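Local coordinates for protein CRISPR-associated endonuclease Cas12b (Alicyclobacillus acidoterrestris, PDB 5U31) that uses a guide RNA to recognise PAM-flanked target DNA and cleaves it with a metal-dependent RuvC nuclease, as part of CRISPR antiviral immunity, at residues A[286-297]-A[363-374]. The protein carries 3 engineered substitutions. Residues are numbered along the deposited sequence; the frame is centred on the assembly and turned at random.
Sequences EQTAHYVTGRAL and AVYNSILRKLNH. With nucleotides of chain C.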
ATOM      1  N   GLU A 286      -2.260 -11.452 -26.585  1.00 51.13           N
ATOM      2  CA  GLU A 286      -1.539 -12.142 -25.525  1.00 47.19           C
ATOM      3  C   GLU A 286      -1.626 -13.654 -25.699  1.00 48.74           C
ATOM      4  O   GLU A 286      -2.591 -14.184 -26.258  1.00 51.95           O
ATOM      5  CB  GLU A 286      -2.102 -11.759 -24.157  1.00 41.51           C
ATOM      6  CG  GLU A 286      -2.079 -10.279 -23.874  1.00 42.47           C
ATOM      7  CD  GLU A 286      -0.776  -9.834 -23.256  1.00 54.14           C
ATOM      8  OE1 GLU A 286      -0.253 -10.569 -22.396  1.00 55.68           O
ATOM      9  OE2 GLU A 286      -0.275  -8.752 -23.631  1.00 61.62           O
ATOM     10  N   GLN A 287      -0.608 -14.353 -25.190  1.00 47.52           N
ATOM     11  CA  GLN A 287      -0.587 -15.810 -25.281  1.00 49.37           C
ATOM     12  C   GLN A 287      -1.708 -16.437 -24.462  1.00 50.27           C
ATOM     13  O   GLN A 287      -2.340 -17.402 -24.905  1.00 62.19           O
ATOM     14  CB  GLN A 287       0.767 -16.348 -24.825  1.00 63.39           C
ATOM     15  CG  GLN A 287       1.889 -16.141 -25.825  1.00 86.30           C
ATOM     16  CD  GLN A 287       3.155 -16.877 -25.434  1.00100.31           C
ATOM     17  OE1 GLN A 287       3.170 -17.637 -24.465  1.00 99.47           O
ATOM     18  NE2 GLN A 287       4.226 -16.655 -26.188  1.00103.00           N
ATOM     19  N   THR A 288      -1.969 -15.908 -23.264  1.00 43.84           N
ATOM     20  CA  THR A 288      -3.014 -16.432 -22.393  1.00 42.98           C
ATOM     21  C   THR A 288      -4.366 -15.770 -22.635  1.00 43.37           C
ATOM     22  O   THR A 288      -5.193 -15.698 -21.715  1.00 52.70           O
ATOM     23  CB  THR A 288      -2.602 -16.291 -20.926  1.00 59.15           C
ATOM     24  OG1 THR A 288      -2.836 -14.948 -20.480  1.00 57.30           O
ATOM     25  CG2 THR A 288      -1.129 -16.623 -20.758  1.00 55.70           C
ATOM     26  N   ALA A 289      -4.617 -15.290 -23.851  1.00 52.29           N
ATOM     27  CA  ALA A 289      -5.887 -14.646 -24.156  1.00 49.47           C
ATOM     28  C   ALA A 289      -7.032 -15.646 -24.060  1.00 51.97           C
ATOM     29  O   ALA A 289      -6.938 -16.765 -24.575  1.00 56.24           O
ATOM     30  CB  ALA A 289      -5.844 -14.026 -25.549  1.00 45.56           C
ATOM     31  N   HIS A 290      -8.109 -15.234 -23.394  1.00 56.89           N
ATOM     32  CA  HIS A 290      -9.303 -16.036 -23.133  1.00 60.57           C
ATOM     33  C   HIS A 290      -9.022 -17.261 -22.273  1.00 52.76           C
ATOM     34  O   HIS A 290      -9.884 -18.140 -22.159  1.00 49.62           O
ATOM     35  CB  HIS A 290      -9.996 -16.466 -24.431  1.00 55.19           C
ATOM     36  CG  HIS A 290     -10.581 -15.329 -25.206  1.00 54.79           C
ATOM     37  ND1 HIS A 290      -9.964 -14.787 -26.312  1.00 55.70           N
ATOM     38  CD2 HIS A 290     -11.724 -14.626 -25.029  1.00 48.23           C
ATOM     39  CE1 HIS A 290     -10.703 -13.801 -26.788  1.00 50.23           C
ATOM     40  NE2 HIS A 290     -11.776 -13.683 -26.026  1.00 53.89           N
ATOM     41  N   TYR A 291      -7.844 -17.342 -21.660  1.00 45.17           N
ATOM     42  CA  TYR A 291      -7.541 -18.461 -20.783  1.00 45.09           C
ATOM     43  C   TYR A 291      -8.427 -18.417 -19.546  1.00 44.69           C
ATOM     44  O   TYR A 291      -8.851 -17.353 -19.093  1.00 48.00           O
ATOM     45  CB  TYR A 291      -6.068 -18.444 -20.382  1.00 44.14           C
ATOM     46  CG  TYR A 291      -5.142 -19.090 -21.392  1.00 49.07           C
ATOM     47  CD1 TYR A 291      -4.042 -19.829 -20.978  1.00 55.25           C
ATOM     48  CD2 TYR A 291      -5.374 -18.973 -22.755  1.00 62.81           C
ATOM     49  CE1 TYR A 291      -3.194 -20.425 -21.892  1.00 59.31           C
ATOM     50  CE2 TYR A 291      -4.528 -19.564 -23.679  1.00 69.57           C
ATOM     51  CZ  TYR A 291      -3.440 -20.290 -23.241  1.00 65.96           C
ATOM     52  OH  TYR A 291      -2.595 -20.883 -24.154  1.00 63.01           O
ATOM     53  N   VAL A 292      -8.711 -19.595 -19.000  1.00 50.33           N
ATOM     54  CA  VAL A 292      -9.600 -19.695 -17.845  1.00 55.00           C
ATOM     55  C   VAL A 292      -8.856 -19.189 -16.613  1.00 56.45           C
ATOM     56  O   VAL A 292      -7.905 -19.825 -16.147  1.00 60.71           O
ATOM     57  CB  VAL A 292     -10.098 -21.128 -17.643  1.00 50.92           C
ATOM     58  CG1 VAL A 292     -10.864 -21.232 -16.341  1.00 45.68           C
ATOM     59  CG2 VAL A 292     -10.971 -21.540 -18.808  1.00 57.87           C
ATOM     60  N   THR A 293      -9.296 -18.057 -16.071  1.00 60.25           N
ATOM     61  CA  THR A 293      -8.713 -17.477 -14.868  1.00 55.89           C
ATOM     62  C   THR A 293      -9.662 -17.645 -13.687  1.00 46.64           C
ATOM     63  O   THR A 293     -10.841 -17.970 -13.841  1.00 42.43           O
ATOM     64  CB  THR A 293      -8.385 -15.993 -15.077  1.00 54.63           C
ATOM     65  OG1 THR A 293      -9.599 -15.241 -15.188  1.00 60.32           O
ATOM     66  CG2 THR A 293      -7.567 -15.804 -16.341  1.00 56.65           C
ATOM     67  N   GLY A 294      -9.122 -17.416 -12.486  1.00 44.81           N
ATOM     68  CA  GLY A 294      -9.930 -17.524 -11.283  1.00 41.15           C
ATOM     69  C   GLY A 294     -11.016 -16.471 -11.190  1.00 53.19           C
ATOM     70  O   GLY A 294     -12.065 -16.708 -10.581  1.00 48.14           O
ATOM     71  N   ARG A 295     -10.785 -15.300 -11.787  1.00 50.56           N
ATOM     72  CA  ARG A 295     -11.786 -14.238 -11.768  1.00 48.07           C
ATOM     73  C   ARG A 295     -13.057 -14.657 -12.497  1.00 50.01           C
ATOM     74  O   ARG A 295     -14.168 -14.393 -12.025  1.00 59.07           O
ATOM     75  CB  ARG A 295     -11.194 -12.971 -12.383  1.00 45.24           C
ATOM     76  CG  ARG A 295     -12.204 -11.976 -12.904  1.00 41.92           C
ATOM     77  CD  ARG A 295     -11.529 -10.646 -13.192  1.00 48.79           C
ATOM     78  NE  ARG A 295     -11.150  -9.966 -11.957  1.00 41.65           N
ATOM     79  CZ  ARG A 295     -10.858  -8.675 -11.878  1.00 37.61           C
ATOM     80  NH1 ARG A 295     -10.900  -7.918 -12.964  1.00 38.10           N
ATOM     81  NH2 ARG A 295     -10.536  -8.139 -10.710  1.00 39.15           N
ATOM     82  N   ALA A 296     -12.915 -15.315 -13.649  1.00 50.32           N
ATOM     83  CA  ALA A 296     -14.089 -15.754 -14.393  1.00 44.66           C
ATOM     84  C   ALA A 296     -14.806 -16.896 -13.686  1.00 48.09           C
ATOM     85  O   ALA A 296     -16.027 -17.036 -13.819  1.00 52.01           O
ATOM     86  CB  ALA A 296     -13.689 -16.166 -15.808  1.00 54.74           C
ATOM     87  N   LEU A 297     -14.075 -17.708 -12.923  1.00 49.17           N
ATOM     88  CA  LEU A 297     -14.656 -18.807 -12.167  1.00 51.00           C
ATOM     89  C   LEU A 297     -15.129 -18.388 -10.780  1.00 48.78           C
ATOM     90  O   LEU A 297     -15.326 -19.251  -9.919  1.00 53.03           O
ATOM     91  CB  LEU A 297     -13.648 -19.951 -12.041  1.00 56.65           C
ATOM     92  CG  LEU A 297     -13.353 -20.763 -13.300  1.00 63.36           C
ATOM     93  CD1 LEU A 297     -12.215 -21.732 -13.040  1.00 68.90           C
ATOM     94  CD2 LEU A 297     -14.598 -21.508 -13.743  1.00 54.51           C
ATOM     95  N   ALA A 363      -6.688 -22.808 -13.246  1.00 66.87           N
ATOM     96  CA  ALA A 363      -6.635 -21.350 -13.289  1.00 50.85           C
ATOM     97  C   ALA A 363      -5.385 -20.818 -12.601  1.00 51.20           C
ATOM     98  O   ALA A 363      -4.835 -19.794 -13.022  1.00 58.33           O
ATOM     99  CB  ALA A 363      -7.895 -20.759 -12.657  1.00 42.15           C
ATOM    100  N   VAL A 364      -4.922 -21.495 -11.547  1.00 43.67           N
ATOM    101  CA  VAL A 364      -3.647 -21.137 -10.933  1.00 45.20           C
ATOM    102  C   VAL A 364      -2.505 -21.368 -11.915  1.00 52.88           C
ATOM    103  O   VAL A 364      -1.555 -20.577 -11.986  1.00 51.44           O
ATOM    104  CB  VAL A 364      -3.443 -21.925  -9.626  1.00 53.17           C
ATOM    105  CG1 VAL A 364      -2.029 -21.726  -9.097  1.00 54.65           C
ATOM    106  CG2 VAL A 364      -4.470 -21.502  -8.587  1.00 45.44           C
ATOM    107  N   TYR A 365      -2.578 -22.455 -12.687  1.00 42.91           N
ATOM    108  CA  TYR A 365      -1.575 -22.697 -13.719  1.00 42.34           C
ATOM    109  C   TYR A 365      -1.596 -21.595 -14.769  1.00 60.82           C
ATOM    110  O   TYR A 365      -0.541 -21.154 -15.240  1.00 61.26           O
ATOM    111  CB  TYR A 365      -1.806 -24.066 -14.360  1.00 44.81           C
ATOM    112  CG  TYR A 365      -0.856 -24.408 -15.489  1.00 50.67           C
ATOM    113  CD1 TYR A 365       0.499 -24.606 -15.253  1.00 43.75           C
ATOM    114  CD2 TYR A 365      -1.321 -24.553 -16.787  1.00 54.57           C
ATOM    115  CE1 TYR A 365       1.366 -24.927 -16.286  1.00 47.60           C
ATOM    116  CE2 TYR A 365      -0.466 -24.874 -17.823  1.00 63.17           C
ATOM    117  CZ  TYR A 365       0.875 -25.060 -17.570  1.00 56.11           C
ATOM    118  OH  TYR A 365       1.716 -25.378 -18.615  1.00 45.72           O
ATOM    119  N   ASN A 366      -2.790 -21.129 -15.142  1.00 53.54           N
ATOM    120  CA  ASN A 366      -2.885 -20.053 -16.121  1.00 51.12           C
ATOM    121  C   ASN A 366      -2.306 -18.755 -15.570  1.00 54.18           C
ATOM    122  O   ASN A 366      -1.642 -18.009 -16.298  1.00 58.63           O
ATOM    123  CB  ASN A 366      -4.338 -19.857 -16.554  1.00 43.41           C
ATOM    124  CG  ASN A 366      -4.807 -20.928 -17.521  1.00 49.53           C
ATOM    125  OD1 ASN A 366      -4.024 -21.461 -18.303  1.00 57.18           O
ATOM    126  ND2 ASN A 366      -6.094 -21.244 -17.473  1.00 55.33           N
ATOM    127  N   SER A 367      -2.545 -18.466 -14.288  1.00 41.71           N
ATOM    128  CA  SER A 367      -1.959 -17.270 -13.693  1.00 47.28           C
ATOM    129  C   SER A 367      -0.438 -17.339 -13.722  1.00 50.16           C
ATOM    130  O   SER A 367       0.234 -16.337 -13.994  1.00 47.05           O
ATOM    131  CB  SER A 367      -2.465 -17.086 -12.261  1.00 43.77           C
ATOM    132  OG  SER A 367      -2.070 -18.166 -11.438  1.00 52.25           O
ATOM    133  N   ILE A 368       0.121 -18.522 -13.462  1.00 43.05           N
ATOM    134  CA  ILE A 368       1.565 -18.692 -13.560  1.00 40.24           C
ATOM    135  C   ILE A 368       2.028 -18.504 -14.999  1.00 55.70           C
ATOM    136  O   ILE A 368       3.088 -17.920 -15.250  1.00 67.24           O
ATOM    137  CB  ILE A 368       1.971 -20.067 -12.997  1.00 40.36           C
ATOM    138  CG1 ILE A 368       1.605 -20.148 -11.513  1.00 40.61           C
ATOM    139  CG2 ILE A 368       3.450 -20.327 -13.214  1.00 38.19           C
ATOM    140  CD1 ILE A 368       2.019 -21.434 -10.849  1.00 38.39           C
ATOM    141  N   LEU A 369       1.232 -18.970 -15.966  1.00 51.17           N
ATOM    142  CA  LEU A 369       1.592 -18.802 -17.372  1.00 48.86           C
ATOM    143  C   LEU A 369       1.627 -17.332 -17.768  1.00 50.53           C
ATOM    144  O   LEU A 369       2.565 -16.885 -18.439  1.00 52.14           O
ATOM    145  CB  LEU A 369       0.613 -19.566 -18.263  1.00 50.70           C
ATOM    146  CG  LEU A 369       0.705 -21.091 -18.268  1.00 50.55           C
ATOM    147  CD1 LEU A 369      -0.297 -21.673 -19.251  1.00 43.19           C
ATOM    148  CD2 LEU A 369       2.115 -21.554 -18.599  1.00 41.94           C
ATOM    149  N   ARG A 370       0.611 -16.566 -17.366  1.00 46.13           N
ATOM    150  CA  ARG A 370       0.536 -15.162 -17.757  1.00 46.92           C
ATOM    151  C   ARG A 370       1.626 -14.337 -17.079  1.00 53.10           C
ATOM    152  O   ARG A 370       2.296 -13.524 -17.729  1.00 49.68           O
ATOM    153  CB  ARG A 370      -0.852 -14.602 -17.438  1.00 44.30           C
ATOM    154  CG  ARG A 370      -0.948 -13.088 -17.572  1.00 42.03           C
ATOM    155  CD  ARG A 370      -2.331 -12.646 -18.008  1.00 43.15           C
ATOM    156  NE  ARG A 370      -2.346 -11.248 -18.429  1.00 53.12           N
ATOM    157  CZ  ARG A 370      -3.272 -10.724 -19.225  1.00 66.74           C
ATOM    158  NH1 ARG A 370      -3.217  -9.441 -19.564  1.00 62.18           N
ATOM    159  NH2 ARG A 370      -4.251 -11.490 -19.690  1.00 67.84           N
ATOM    160  N   LYS A 371       1.820 -14.526 -15.770  1.00 42.80           N
ATOM    161  CA  LYS A 371       2.836 -13.754 -15.061  1.00 40.31           C
ATOM    162  C   LYS A 371       4.233 -14.081 -15.561  1.00 45.25           C
ATOM    163  O   LYS A 371       5.135 -13.241 -15.477  1.00 58.26           O
ATOM    164  CB  LYS A 371       2.728 -13.999 -13.556  1.00 35.03           C
ATOM    165  CG  LYS A 371       1.415 -13.491 -12.978  1.00 82.32           C
ATOM    166  CD  LYS A 371       1.240 -13.877 -11.521  1.00 88.55           C
ATOM    167  CE  LYS A 371      -0.115 -13.428 -10.994  1.00 80.98           C
ATOM    168  NZ  LYS A 371      -0.341 -13.896  -9.599  1.00 77.46           N
ATOM    169  N   LEU A 372       4.425 -15.287 -16.093  1.00 49.81           N
ATOM    170  CA  LEU A 372       5.716 -15.655 -16.655  1.00 47.03           C
ATOM    171  C   LEU A 372       5.951 -14.965 -17.993  1.00 47.33           C
ATOM    172  O   LEU A 372       7.082 -14.570 -18.306  1.00 57.35           O
ATOM    173  CB  LEU A 372       5.795 -17.169 -16.808  1.00 37.26           C
ATOM    174  CG  LEU A 372       7.162 -17.724 -17.181  1.00 45.85           C
ATOM    175  CD1 LEU A 372       8.192 -17.273 -16.163  1.00 55.92           C
ATOM    176  CD2 LEU A 372       7.100 -19.237 -17.260  1.00 45.16           C
ATOM    177  N   ASN A 373       4.898 -14.812 -18.798  1.00 41.94           N
ATOM    178  CA  ASN A 373       5.048 -14.148 -20.087  1.00 48.99           C
ATOM    179  C   ASN A 373       5.363 -12.668 -19.935  1.00 52.66           C
ATOM    180  O   ASN A 373       5.894 -12.058 -20.869  1.00 59.90           O
ATOM    181  CB  ASN A 373       3.784 -14.334 -20.925  1.00 50.77           C
ATOM    182  CG  ASN A 373       3.526 -15.786 -21.267  1.00 76.88           C
ATOM    183  OD1 ASN A 373       4.455 -16.591 -21.342  1.00 85.57           O
ATOM    184  ND2 ASN A 373       2.262 -16.129 -21.476  1.00 94.87           N
ATOM    185  N   HIS A 374       5.055 -12.080 -18.785  1.00 58.51           N
ATOM    186  CA  HIS A 374       5.344 -10.679 -18.539  1.00 49.26           C
ATOM    187  C   HIS A 374       6.515 -10.470 -17.593  1.00 41.91           C
ATOM    188  O   HIS A 374       7.020  -9.345 -17.500  1.00 36.34           O
ATOM    189  CB  HIS A 374       4.096  -9.977 -17.986  1.00 40.34           C
ATOM    190  CG  HIS A 374       2.950  -9.950 -18.947  1.00 50.55           C
ATOM    191  ND1 HIS A 374       1.681  -9.555 -18.584  1.00 56.15           N
ATOM    192  CD2 HIS A 374       2.882 -10.269 -20.262  1.00 51.91           C
ATOM    193  CE1 HIS A 374       0.881  -9.632 -19.632  1.00 57.01           C
ATOM    194  NE2 HIS A 374       1.585 -10.061 -20.663  1.00 53.53           N
TER
ATOM    195  P    DT C   6      -9.039 -12.121 -21.319  1.00 43.00           P
ATOM    196  OP1  DT C   6      -7.921 -13.087 -21.369  1.00 53.00           O
ATOM    197  OP2  DT C   6      -9.110 -11.123 -20.229  1.00 57.63           O
ATOM    198  O5'  DT C   6      -9.093 -11.343 -22.713  1.00 61.12           O
ATOM    199  C5'  DT C   6      -9.072 -12.071 -23.936  1.00 60.28           C
ATOM    200  C4'  DT C   6      -9.253 -11.137 -25.117  1.00 58.83           C
ATOM    201  O4'  DT C   6     -10.598 -10.613 -25.109  1.00 54.32           O
ATOM    202  C3'  DT C   6      -8.353  -9.910 -25.105  1.00 46.87           C
ATOM    203  O3'  DT C   6      -7.108 -10.220 -25.717  1.00 44.34           O
ATOM    204  C2'  DT C   6      -9.151  -8.919 -25.946  1.00 48.23           C
ATOM    205  C1'  DT C   6     -10.600  -9.294 -25.627  1.00 48.85           C
ATOM    206  N1   DT C   6     -11.240  -8.382 -24.638  1.00 47.53           N
ATOM    207  C2   DT C   6     -12.059  -7.381 -25.093  1.00 62.55           C
ATOM    208  O2   DT C   6     -12.300  -7.205 -26.272  1.00 79.47           O
ATOM    209  N3   DT C   6     -12.591  -6.588 -24.117  1.00 66.73           N
ATOM    210  C4   DT C   6     -12.390  -6.690 -22.755  1.00 65.05           C
ATOM    211  O4   DT C   6     -12.917  -5.926 -21.955  1.00 69.52           O
ATOM    212  C5   DT C   6     -11.517  -7.760 -22.339  1.00 62.89           C
ATOM    213  C7   DT C   6     -11.224  -7.969 -20.883  1.00 53.44           C
ATOM    214  C6   DT C   6     -10.988  -8.547 -23.291  1.00 54.60           C
ATOM    215  P    DT C   5     -12.311 -12.015 -16.758  1.00 54.65           P
ATOM    216  OP1  DT C   5     -11.290 -12.990 -16.328  1.00 66.81           O
ATOM    217  OP2  DT C   5     -12.161 -10.590 -16.397  1.00 72.45           O
ATOM    218  O5'  DT C   5     -12.441 -12.141 -18.341  1.00 56.40           O
ATOM    219  C5'  DT C   5     -12.523 -13.421 -18.951  1.00 47.23           C
ATOM    220  C4'  DT C   5     -12.626 -13.275 -20.455  1.00 45.01           C
ATOM    221  O4'  DT C   5     -13.914 -12.716 -20.796  1.00 46.42           O
ATOM    222  C3'  DT C   5     -11.629 -12.311 -21.060  1.00 46.16           C
ATOM    223  O3'  DT C   5     -10.403 -12.966 -21.295  1.00 48.47           O
ATOM    224  C2'  DT C   5     -12.316 -11.925 -22.363  1.00 49.60           C
ATOM    225  C1'  DT C   5     -13.785 -11.894 -21.946  1.00 52.46           C
ATOM    226  N1   DT C   5     -14.284 -10.529 -21.619  1.00 51.77           N
ATOM    227  C2   DT C   5     -14.852  -9.766 -22.610  1.00 51.71           C
ATOM    228  O2   DT C   5     -14.970 -10.147 -23.759  1.00 65.55           O
ATOM    229  N3   DT C   5     -15.281  -8.531 -22.208  1.00 52.80           N
ATOM    230  C4   DT C   5     -15.200  -7.993 -20.936  1.00 54.63           C
ATOM    231  O4   DT C   5     -15.612  -6.868 -20.671  1.00 58.06           O
ATOM    232  C5   DT C   5     -14.593  -8.844 -19.944  1.00 48.95           C
ATOM    233  C7   DT C   5     -14.449  -8.368 -18.530  1.00 48.93           C
ATOM    234  C6   DT C   5     -14.170 -10.057 -20.327  1.00 48.01           C
ATOM    235  P    DT C   4     -15.506  -9.184 -12.661  1.00 48.73           P
ATOM    236  OP1  DT C   4     -14.391  -9.685 -11.831  1.00 39.74           O
ATOM    237  OP2  DT C   4     -15.550  -7.752 -13.042  1.00 52.87           O
ATOM    238  O5'  DT C   4     -15.613 -10.058 -13.997  1.00 48.83           O
ATOM    239  C5'  DT C   4     -15.737 -11.473 -13.904  1.00 47.94           C
ATOM    240  C4'  DT C   4     -15.922 -12.094 -15.276  1.00 49.40           C
ATOM    241  O4'  DT C   4     -17.190 -11.673 -15.829  1.00 59.74           O
ATOM    242  C3'  DT C   4     -14.890 -11.682 -16.313  1.00 52.28           C
ATOM    243  O3'  DT C   4     -13.737 -12.520 -16.212  1.00 64.29           O
ATOM    244  C2'  DT C   4     -15.643 -11.920 -17.615  1.00 51.52           C
ATOM    245  C1'  DT C   4     -17.079 -11.544 -17.237  1.00 57.44           C
ATOM    246  N1   DT C   4     -17.455 -10.149 -17.629  1.00 54.90           N
ATOM    247  C2   DT C   4     -17.825  -9.898 -18.926  1.00 51.46           C
ATOM    248  O2   DT C   4     -17.870 -10.761 -19.785  1.00 68.58           O
ATOM    249  N3   DT C   4     -18.144  -8.594 -19.189  1.00 48.00           N
ATOM    250  C4   DT C   4     -18.129  -7.535 -18.303  1.00 58.68           C
ATOM    251  O4   DT C   4     -18.434  -6.394 -18.640  1.00 74.38           O
ATOM    252  C5   DT C   4     -17.730  -7.861 -16.957  1.00 54.91           C
ATOM    253  C7   DT C   4     -17.674  -6.793 -15.908  1.00 51.45           C
ATOM    254  C6   DT C   4     -17.415  -9.138 -16.686  1.00 56.41           C
TER
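Glu286 and His374 meet because both first torsions put CG anti to the carbonyl carbon, beside the backbone N (chi1 -57° and -64°), and a bend at chi2 of Glu286 then swings its carboxylate to the edge of the imidazole. The resulting His-carboxylate hydrogen bond, His374 NE2 to Glu286 OE1 at 2.6 Å, lies near the ring plane and uses the syn lone pair of OE1, although carboxylate and ring stand almost perpendicular. It fastens one end of a DNA-binding loop to the C-terminal end of helix 358-374 in the helical REC1 domain. The principle illustrated is that a loop with two overlapping beta turns, type I then type II, can be held by a helix on one side while offering backbone N-H groups and a threonine hydroxyl to phosphates on the other. Towards the other end, Asn366 ND2 donates to Val292 O at 2.7 Å, nearly straight at 163° and close to the amide plane. Gln272 of helix 262-277 accepts from the same ND2 and from Val292 N, helping to fix the amide's rotation. Asn366 OD1 and Leu369 CD1 both lie at the edge of the Tyr291 ring, the former near CD1. Thr288 sits between these ends: its CG2 rests over the helix backbone by Arg370, while its OG1 touches Arg370 CD at 3.4 Å. Glu286 OE1 lies over one face of the guanidinium, 4.3 Å from Arg370 NH1, beyond a salt bridge and with no N-H pointing at it. OP1 of DT6 of chain C is similarly distant, near the edge. Thr293 OG1 makes a weak hydrogen bond to OP1 of DT5 of chain C, and the His290 ring lies against the sugar of DT6 of chain C, whose OP1 accepts from His290 N at 3.0 Å.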